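Local coordinates for putative exported protein (Burkholderia pseudomallei, PDB 4JGB) that probably binds NAD(P)H through its Rossmann fold and may act as an oxidoreductase on CH-NH groups, although its substrate is unknown, at residues T14-S19 against I186-Y191; A51-P56 against K88-G93; Q118-E123 against A135-Y140. All blocks are in the same frame, centred on the assembly; numbering follows the deposited sequence.

Interaction 1: residues T14-S19 against I186-Y191; sequences TGMIGS and ISAEDY. With SO4 (sulfate ion), chain D; EDO (1,2-ethanediol), chain C.
Ile17 and Met16, on the first turn of helix 16-27, reach the start of helix 188-201 with different parts of their side chains. With CG2 anti to the backbone N, Ile17 sends this branch obliquely toward the CD2-CE2 side of the Tyr191 ring, where Ile17 CG2 stands 3.6 Å from Tyr191 CE2 and somewhat farther from CD2. The CG1 branch of Ile17 turns the other way, beside the sulfate. Met16 starts with CG anti to its backbone N (chi1 -170°), and its bent chain brings SD to 3.5 Å from Ala188 CB. Tyr191 is fixed at its polar end by a hydrogen bond from OH to Phe154 O, while Ser187 caps the second helix by accepting from Asp190 N through OG at 2.9 Å.

Behind this apolar seam, backbone N-H groups hold the sulfate almost linearly: Met16 N lies 2.8 Å from O2 and Ile17 N 3.0 Å from O1. Gly74, Lys76 and Gln77 complete its site. Gly15 O takes both N and OG of Ser19, closing the first helical turn. Gly15 and Gly18 belong to the glycine-rich GxxGxxG segment after the first strand of a Rossmann fold, and a sulfate at this helix N-terminus is consistent with the site that receives the cofactor's pyrophosphate.

Interaction 2: residues A51-P56 against K88-G93; sequences ADLFDP and KALVDG
Leu53 and Phe54 sit in the turn that leaves strand 47-50, a place that in related Rossmann-fold proteins borders the adenine end of the cofactor site, and both pack on helix 83-97. The most direct meeting is between Ala89 CB and the backbone oxygen of Leu53, 3.5 Å apart. Leu53 holds CG anti to its backbone N (chi1 -166°), which carries CD1 over the helix to 3.9 Å from Leu90 CD2; the two leucines run at a slant to each other. Phe54 approaches the same alanine from the more exposed side, its CD1 4.2 Å from Ala89 CB. In the fold, this links the loop after the third parallel strand to the helix that follows the fourth, and Phe11 of the first strand touches both leucines. The loop's shape comes from a type I turn, Asp52 to Asp55, closed by the bond of Asp55 N to Asp52 O at 3.0 Å. An Asx turn overlaps it: Phe54 N donates to Asp52 OD1 over 3.0 Å, coming from well above the carboxylate plane. Asp55 then stands at the N-cap position of helix 56-63.

Interaction 3: residues Q118-E123 against A135-Y140; sequences QLVDTE and AHRDAY
Gln118 OE1 lies at the NE/NH2 edge of the Arg137 guanidinium and Asp121 OD2 round the corner at its NH1/NH2 edge, while Val120 CG1 comes in at a slant, 3.3 Å from Arg137 NH2. Gln118 OE1 is gripped side-on by two nitrogens, Arg137 NE at 2.9 Å and Arg137 NH2 at 3.1 Å. It lies close to the guanidinium plane, yet both donors stand above the same face of the amide, turned 44° from the guanidinium. Arg137 NH2 also donates to Asp121 OD2, a salt bridge of 2.6 Å near the guanidinium plane, with the carboxylate tilted by 49°. A water on the NH1/NH2 edge donates to Asp121 OD1 at 2.7 Å and accepts from Arg137 NH1 at 2.8 Å. All three nitrogens are thereby bonded, which fixes the group's rotation, and the negative charge of Asp121 probably balances the positive charge of Arg137. Arg137 reaches across because CG is anti to its backbone N (chi1 165°) and the chain bends only at chi3. The bonds tie the 3-10 turn 119-121 to the side of helix 130-143 that carries Arg137; Ala135 and Ala139 of this helix rest on helix 83-97 and His136 on strand 150-155.

In the fold
Interaction 1 joins parts of the fold near the start and the end of the chain, 167 residues apart, bringing helix 16-27 against helix 188-201, with interaction 2 and then interaction 3 in between. The three centres lie 21 to 24 Å apart, and none touches another. Interactions 1 and 2 fall on opposite sides of the chain's centre. Helices 83-97 and 130-143, which carry interactions 2 and 3, pack against each other on the face of the mixed sheet away from helix 16-27. Interaction 1 lies beside the probable pyrophosphate site and interaction 2 probably near the adenine end, as in related folds, whereas interaction 3 ties the segment after hairpin strand 117-118 to helix 130-143.

Interaction 1: residues T14-S19 against I186-Y191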
loop_
_atom_site.group_PDB
_atom_site.type_symbol
_atom_site.label_atom_id
_atom_site.label_comp_id
_atom_site.label_asym_id
_atom_site.label_seq_id
_atom_site.Cartn_x
_atom_site.Cartn_y
_atom_site.Cartn_z
ATOM N N THR A 14 -0.310 12.517 -2.840
ATOM C CA THR A 14 0.125 13.744 -2.168
ATOM C C THR A 14 0.364 13.491 -0.695
ATOM O O THR A 14 0.779 14.403 0.026
ATOM C CB THR A 14 -0.884 14.912 -2.237
ATOM O OG1 THR A 14 -2.093 14.546 -1.559
ATOM C CG2 THR A 14 -1.214 15.278 -3.634
ATOM N N GLY A 15 0.089 12.266 -0.238
ATOM C CA GLY A 15 0.274 11.933 1.166
ATOM C C GLY A 15 1.750 11.853 1.535
ATOM O O GLY A 15 2.638 11.948 0.687
ATOM N N MET A 16 1.989 11.702 2.822
ATOM C CA MET A 16 3.302 11.550 3.393
ATOM C C MET A 16 3.937 10.253 2.835
ATOM O O MET A 16 5.114 10.241 2.388
ATOM C CB MET A 16 3.113 11.527 4.928
ATOM C CG MET A 16 4.374 11.609 5.735
ATOM S SD MET A 16 5.110 9.967 5.734
ATOM C CE MET A 16 4.268 9.194 7.106
ATOM N N ILE A 17 3.157 9.171 2.823
ATOM C CA ILE A 17 3.628 7.901 2.235
ATOM C C ILE A 17 3.584 7.922 0.713
ATOM O O ILE A 17 4.537 7.499 0.022
ATOM C CB ILE A 17 2.822 6.691 2.758
ATOM C CG1 ILE A 17 2.969 6.593 4.283
ATOM C CG2 ILE A 17 3.278 5.405 2.054
ATOM C CD1 ILE A 17 2.150 5.463 4.931
ATOM N N GLY A 18 2.466 8.407 0.191
ATOM C CA GLY A 18 2.218 8.369 -1.239
ATOM C C GLY A 18 3.182 9.222 -2.051
ATOM O O GLY A 18 3.634 8.792 -3.108
ATOM N N SER A 19 3.479 10.428 -1.582
ATOM C CA SER A 19 4.442 11.310 -2.269
ATOM C C SER A 19 5.846 10.677 -2.372
ATOM O O SER A 19 6.560 10.867 -3.356
ATOM C CB SER A 19 4.524 12.652 -1.553
ATOM O OG SER A 19 5.086 12.486 -0.248
ATOM N N ILE A 186 9.981 2.028 10.454
ATOM C CA ILE A 186 10.490 2.196 9.095
ATOM C C ILE A 186 10.342 3.676 8.744
ATOM O O ILE A 186 9.316 4.272 9.060
ATOM C CB ILE A 186 9.763 1.264 8.073
ATOM C CG1 ILE A 186 10.556 1.136 6.756
ATOM C CG2 ILE A 186 8.362 1.785 7.720
ATOM C CD1 ILE A 186 11.801 0.287 6.836
ATOM N N SER A 187 11.348 4.261 8.086
ATOM C CA SER A 187 11.208 5.622 7.565
ATOM C C SER A 187 10.314 5.526 6.336
ATOM O O SER A 187 10.215 4.472 5.702
ATOM C CB SER A 187 12.561 6.249 7.184
ATOM O OG SER A 187 12.982 5.793 5.897
ATOM N N ALA A 188 9.640 6.629 6.021
ATOM C CA ALA A 188 8.698 6.648 4.933
ATOM C C ALA A 188 9.460 6.480 3.591
ATOM O O ALA A 188 8.976 5.854 2.654
ATOM C CB ALA A 188 7.864 7.944 4.990
ATOM N N GLU A 189 10.676 7.006 3.546
ATOM C CA GLU A 189 11.552 6.909 2.375
ATOM C C GLU A 189 11.931 5.446 2.178
ATOM O O GLU A 189 11.891 4.944 1.044
ATOM C CB GLU A 189 12.852 7.761 2.555
ATOM C CG GLU A 189 12.696 9.300 2.616
ATOM C CD GLU A 189 11.974 9.783 3.871
ATOM O OE1 GLU A 189 11.907 8.994 4.847
ATOM O OE2 GLU A 189 11.449 10.945 3.859
ATOM N N ASP A 190 12.359 4.780 3.261
ATOM C CA ASP A 190 12.681 3.354 3.165
ATOM C C ASP A 190 11.459 2.487 2.832
ATOM O O ASP A 190 11.566 1.564 2.025
ATOM C CB ASP A 190 13.438 2.836 4.389
ATOM C CG ASP A 190 14.918 3.210 4.340
ATOM O OD1 ASP A 190 15.462 3.340 3.218
ATOM O OD2 ASP A 190 15.532 3.393 5.413
ATOM N N TYR A 191 10.314 2.758 3.456
ATOM C CA TYR A 191 9.084 2.036 3.096
ATOM C C TYR A 191 8.793 2.168 1.592
ATOM O O TYR A 191 8.451 1.174 0.911
ATOM C CB TYR A 191 7.894 2.522 3.932
ATOM C CG TYR A 191 6.577 1.905 3.506
ATOM C CD1 TYR A 191 6.108 0.719 4.096
ATOM C CD2 TYR A 191 5.755 2.551 2.560
ATOM C CE1 TYR A 191 4.881 0.172 3.713
ATOM C CE2 TYR A 191 4.540 1.999 2.156
ATOM C CZ TYR A 191 4.112 0.821 2.733
ATOM O OH TYR A 191 2.896 0.302 2.351
HETATM S S SO4 D . -0.595 9.902 4.647
HETATM O O1 SO4 D . 0.461 8.988 4.097
HETATM O O2 SO4 D . -0.315 11.348 4.403
HETATM O O3 SO4 D . -1.940 9.578 4.063
HETATM O O4 SO4 D . -0.708 9.677 6.116
HETATM C C1 EDO C . -4.491 13.268 -2.317
HETATM O O1 EDO C . -3.337 12.402 -2.375
HETATM C C2 EDO C . -4.842 13.691 -3.734
HETATM O O2 EDO C . -3.984 12.915 -4.573
#

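Interaction 2: residues A51-P56 against K88-G93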
loop_
_atom_site.group_PDB
_atom_site.type_symbol
_atom_site.label_atom_id
_atom_site.label_comp_id
_atom_site.label_asym_id
_atom_site.label_seq_id
_atom_site.Cartn_x
_atom_site.Cartn_y
_atom_site.Cartn_z
ATOM N N ALA A 51 -9.512 10.837 -11.880
ATOM C CA ALA A 51 -10.072 9.519 -11.638
ATOM C C ALA A 51 -10.806 9.533 -10.312
ATOM O O ALA A 51 -10.312 10.096 -9.319
ATOM C CB ALA A 51 -8.982 8.444 -11.637
ATOM N N ASP A 52 -11.994 8.934 -10.315
ATOM C CA ASP A 52 -12.774 8.767 -9.115
ATOM C C ASP A 52 -12.773 7.299 -8.801
ATOM O O ASP A 52 -13.410 6.493 -9.498
ATOM C CB ASP A 52 -14.207 9.276 -9.288
ATOM C CG ASP A 52 -15.130 8.875 -8.112
ATOM O OD1 ASP A 52 -14.608 8.479 -7.044
ATOM O OD2 ASP A 52 -16.376 8.972 -8.259
ATOM N N LEU A 53 -12.064 6.979 -7.728
ATOM C CA LEU A 53 -11.906 5.636 -7.228
ATOM C C LEU A 53 -13.238 4.864 -7.138
ATOM O O LEU A 53 -13.325 3.700 -7.530
ATOM C CB LEU A 53 -11.217 5.726 -5.859
ATOM C CG LEU A 53 -10.631 4.453 -5.238
ATOM C CD1 LEU A 53 -9.911 3.608 -6.287
ATOM C CD2 LEU A 53 -9.697 4.820 -4.107
ATOM N N PHE A 54 -14.284 5.535 -6.671
ATOM C CA PHE A 54 -15.540 4.872 -6.378
ATOM C C PHE A 54 -16.541 4.937 -7.544
ATOM O O PHE A 54 -17.711 4.579 -7.386
ATOM C CB PHE A 54 -16.127 5.455 -5.082
ATOM C CG PHE A 54 -15.207 5.329 -3.886
ATOM C CD1 PHE A 54 -14.789 4.071 -3.432
ATOM C CD2 PHE A 54 -14.764 6.462 -3.200
ATOM C CE1 PHE A 54 -13.946 3.948 -2.329
ATOM C CE2 PHE A 54 -13.930 6.348 -2.091
ATOM C CZ PHE A 54 -13.518 5.090 -1.658
ATOM N N ASP A 55 -16.079 5.396 -8.711
ATOM C CA ASP A 55 -16.929 5.476 -9.895
ATOM C C ASP A 55 -16.434 4.440 -10.881
ATOM O O ASP A 55 -15.381 4.628 -11.490
ATOM C CB ASP A 55 -16.905 6.888 -10.492
ATOM C CG ASP A 55 -17.675 7.013 -11.811
ATOM O OD1 ASP A 55 -18.305 6.051 -12.294
ATOM O OD2 ASP A 55 -17.651 8.119 -12.383
ATOM N N PRO A 56 -17.203 3.340 -11.046
ATOM C CA PRO A 56 -16.798 2.133 -11.788
ATOM C C PRO A 56 -16.095 2.436 -13.112
ATOM O O PRO A 56 -14.948 2.013 -13.313
ATOM C CB PRO A 56 -18.133 1.399 -12.026
ATOM C CG PRO A 56 -19.214 2.400 -11.732
ATOM C CD PRO A 56 -18.626 3.273 -10.663
ATOM N N LYS A 88 -11.805 -2.990 -2.616
ATOM C CA LYS A 88 -12.806 -3.555 -3.504
ATOM C C LYS A 88 -12.855 -2.815 -4.832
ATOM O O LYS A 88 -12.936 -3.431 -5.914
ATOM C CB LYS A 88 -14.189 -3.556 -2.857
ATOM C CG LYS A 88 -14.329 -4.549 -1.712
ATOM C CD LYS A 88 -15.793 -4.820 -1.321
ATOM C CE LYS A 88 -15.824 -5.851 -0.193
ATOM N NZ LYS A 88 -17.172 -6.363 0.214
ATOM N N ALA A 89 -12.805 -1.490 -4.753
ATOM C CA ALA A 89 -12.912 -0.656 -5.962
ATOM C C ALA A 89 -11.663 -0.797 -6.809
ATOM O O ALA A 89 -11.733 -0.808 -8.036
ATOM C CB ALA A 89 -13.179 0.807 -5.601
ATOM N N LEU A 90 -10.514 -0.925 -6.149
ATOM C CA LEU A 90 -9.251 -1.156 -6.841
ATOM C C LEU A 90 -9.262 -2.461 -7.612
ATOM O O LEU A 90 -8.884 -2.492 -8.780
ATOM C CB LEU A 90 -8.070 -1.183 -5.869
ATOM C CG LEU A 90 -7.391 0.133 -5.498
ATOM C CD1 LEU A 90 -6.144 -0.216 -4.714
ATOM C CD2 LEU A 90 -7.029 0.948 -6.731
ATOM N N VAL A 91 -9.667 -3.533 -6.942
ATOM C CA VAL A 91 -9.698 -4.866 -7.545
ATOM C C VAL A 91 -10.651 -4.871 -8.729
ATOM O O VAL A 91 -10.315 -5.412 -9.787
ATOM C CB VAL A 91 -10.156 -5.940 -6.541
ATOM C CG1 VAL A 91 -10.511 -7.233 -7.268
ATOM C CG2 VAL A 91 -9.099 -6.179 -5.475
ATOM N N ASP A 92 -11.832 -4.272 -8.561
ATOM C CA ASP A 92 -12.832 -4.257 -9.666
ATOM C C ASP A 92 -12.306 -3.462 -10.884
ATOM O O ASP A 92 -12.398 -3.901 -12.043
ATOM C CB ASP A 92 -14.173 -3.697 -9.157
ATOM C CG ASP A 92 -15.198 -3.559 -10.255
ATOM O OD1 ASP A 92 -15.492 -4.575 -10.909
ATOM O OD2 ASP A 92 -15.699 -2.432 -10.478
ATOM N N GLY A 93 -11.734 -2.291 -10.606
ATOM C CA GLY A 93 -11.085 -1.467 -11.634
ATOM C C GLY A 93 -9.981 -2.215 -12.346
ATOM O O GLY A 93 -9.931 -2.234 -13.574
#

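Interaction 3: residues Q118-E123 against A135-Y140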
loop_
_atom_site.group_PDB
_atom_site.type_symbol
_atom_site.label_atom_id
_atom_site.label_comp_id
_atom_site.label_asym_id
_atom_site.label_seq_id
_atom_site.Cartn_x
_atom_site.Cartn_y
_atom_site.Cartn_z
ATOM N N GLN A 118 -2.719 -11.314 15.427
ATOM C CA GLN A 118 -2.338 -10.026 14.889
ATOM C C GLN A 118 -2.005 -8.972 15.975
ATOM O O GLN A 118 -2.513 -9.031 17.095
ATOM C CB GLN A 118 -3.440 -9.500 13.996
ATOM C CG GLN A 118 -3.577 -10.277 12.673
ATOM C CD GLN A 118 -4.641 -9.694 11.748
ATOM O OE1 GLN A 118 -5.402 -8.788 12.139
ATOM N NE2 GLN A 118 -4.686 -10.196 10.495
ATOM N N LEU A 119 -1.162 -8.007 15.601
ATOM C CA LEU A 119 -0.756 -6.942 16.495
ATOM C C LEU A 119 -1.940 -6.204 17.174
ATOM O O LEU A 119 -1.890 -5.900 18.372
ATOM C CB LEU A 119 0.141 -5.936 15.751
ATOM C CG LEU A 119 0.764 -4.808 16.595
ATOM C CD1 LEU A 119 1.633 -5.309 17.733
ATOM C CD2 LEU A 119 1.534 -3.860 15.674
ATOM N N VAL A 120 -2.992 -5.917 16.403
ATOM C CA VAL A 120 -4.138 -5.149 16.939
ATOM C C VAL A 120 -4.713 -5.839 18.178
ATOM O O VAL A 120 -5.235 -5.174 19.083
ATOM C CB VAL A 120 -5.252 -4.966 15.887
ATOM C CG1 VAL A 120 -5.785 -6.325 15.417
ATOM C CG2 VAL A 120 -6.394 -4.095 16.442
ATOM N N ASP A 121 -4.573 -7.168 18.246
ATOM C CA ASP A 121 -5.167 -7.897 19.372
ATOM C C ASP A 121 -4.225 -8.085 20.558
ATOM O O ASP A 121 -4.611 -8.758 21.513
ATOM C CB ASP A 121 -5.756 -9.239 18.930
ATOM C CG ASP A 121 -6.931 -9.057 18.012
ATOM O OD1 ASP A 121 -7.727 -8.115 18.279
ATOM O OD2 ASP A 121 -7.033 -9.796 17.004
ATOM N N THR A 122 -3.016 -7.508 20.487
ATOM C CA THR A 122 -1.998 -7.675 21.548
ATOM C C THR A 122 -2.255 -6.760 22.746
ATOM O O THR A 122 -2.980 -5.771 22.639
ATOM C CB THR A 122 -0.520 -7.529 21.050
ATOM O OG1 THR A 122 -0.279 -6.236 20.450
ATOM C CG2 THR A 122 -0.180 -8.644 20.087
ATOM N N GLU A 123 -1.685 -7.109 23.889
ATOM C CA GLU A 123 -1.799 -6.265 25.061
ATOM C C GLU A 123 -1.001 -4.972 24.890
ATOM O O GLU A 123 0.141 -4.977 24.489
ATOM C CB GLU A 123 -1.433 -7.029 26.351
ATOM C CG GLU A 123 -2.513 -8.005 26.800
ATOM C CD GLU A 123 -3.806 -7.305 27.182
ATOM O OE1 GLU A 123 -3.900 -6.842 28.326
ATOM O OE2 GLU A 123 -4.745 -7.227 26.350
ATOM N N ALA A 135 -10.393 -2.390 10.072
ATOM C CA ALA A 135 -10.705 -2.134 8.653
ATOM C C ALA A 135 -9.610 -2.713 7.727
ATOM O O ALA A 135 -9.932 -3.350 6.711
ATOM C CB ALA A 135 -10.868 -0.644 8.413
ATOM N N HIS A 136 -8.323 -2.535 8.077
ATOM C CA HIS A 136 -7.278 -3.176 7.259
ATOM C C HIS A 136 -7.412 -4.694 7.265
ATOM O O HIS A 136 -7.255 -5.327 6.211
ATOM C CB HIS A 136 -5.858 -2.771 7.682
ATOM C CG HIS A 136 -5.525 -1.373 7.315
ATOM N ND1 HIS A 136 -5.467 -0.951 6.001
ATOM C CD2 HIS A 136 -5.285 -0.287 8.074
ATOM C CE1 HIS A 136 -5.174 0.336 5.971
ATOM N NE2 HIS A 136 -5.052 0.760 7.218
ATOM N N ARG A 137 -7.713 -5.260 8.439
ATOM C CA ARG A 137 -7.911 -6.699 8.556
ATOM C C ARG A 137 -8.949 -7.215 7.582
ATOM O O ARG A 137 -8.715 -8.232 6.941
ATOM C CB ARG A 137 -8.318 -7.110 9.965
ATOM C CG ARG A 137 -8.881 -8.535 10.031
ATOM C CD ARG A 137 -9.412 -8.862 11.424
ATOM N NE ARG A 137 -8.316 -8.975 12.393
ATOM C CZ ARG A 137 -8.481 -9.016 13.714
ATOM N NH1 ARG A 137 -9.700 -8.946 14.240
ATOM N NH2 ARG A 137 -7.420 -9.099 14.509
ATOM N N ASP A 138 -10.082 -6.513 7.484
ATOM C CA ASP A 138 -11.149 -6.875 6.536
ATOM C C ASP A 138 -10.772 -6.656 5.066
ATOM O O ASP A 138 -11.133 -7.450 4.215
ATOM C CB ASP A 138 -12.418 -6.091 6.852
ATOM C CG ASP A 138 -13.001 -6.430 8.223
ATOM O OD1 ASP A 138 -12.578 -7.454 8.849
ATOM O OD2 ASP A 138 -13.876 -5.648 8.666
ATOM N N ALA A 139 -10.071 -5.564 4.774
ATOM C CA ALA A 139 -9.501 -5.325 3.445
ATOM C C ALA A 139 -8.619 -6.512 3.041
ATOM O O ALA A 139 -8.796 -7.090 1.966
ATOM C CB ALA A 139 -8.708 -4.027 3.419
ATOM N N TYR A 140 -7.695 -6.894 3.915
ATOM C CA TYR A 140 -6.863 -8.079 3.674
ATOM C C TYR A 140 -7.711 -9.359 3.564
ATOM O O TYR A 140 -7.489 -10.165 2.680
ATOM C CB TYR A 140 -5.788 -8.244 4.751
ATOM C CG TYR A 140 -4.974 -9.499 4.531
ATOM C CD1 TYR A 140 -4.001 -9.542 3.534
ATOM C CD2 TYR A 140 -5.196 -10.662 5.296
ATOM C CE1 TYR A 140 -3.255 -10.687 3.300
ATOM C CE2 TYR A 140 -4.445 -11.820 5.065
ATOM C CZ TYR A 140 -3.475 -11.818 4.066
ATOM O OH TYR A 140 -2.707 -12.925 3.807
HETATM O O HOH W 1 -10.054 -8.537 16.980
#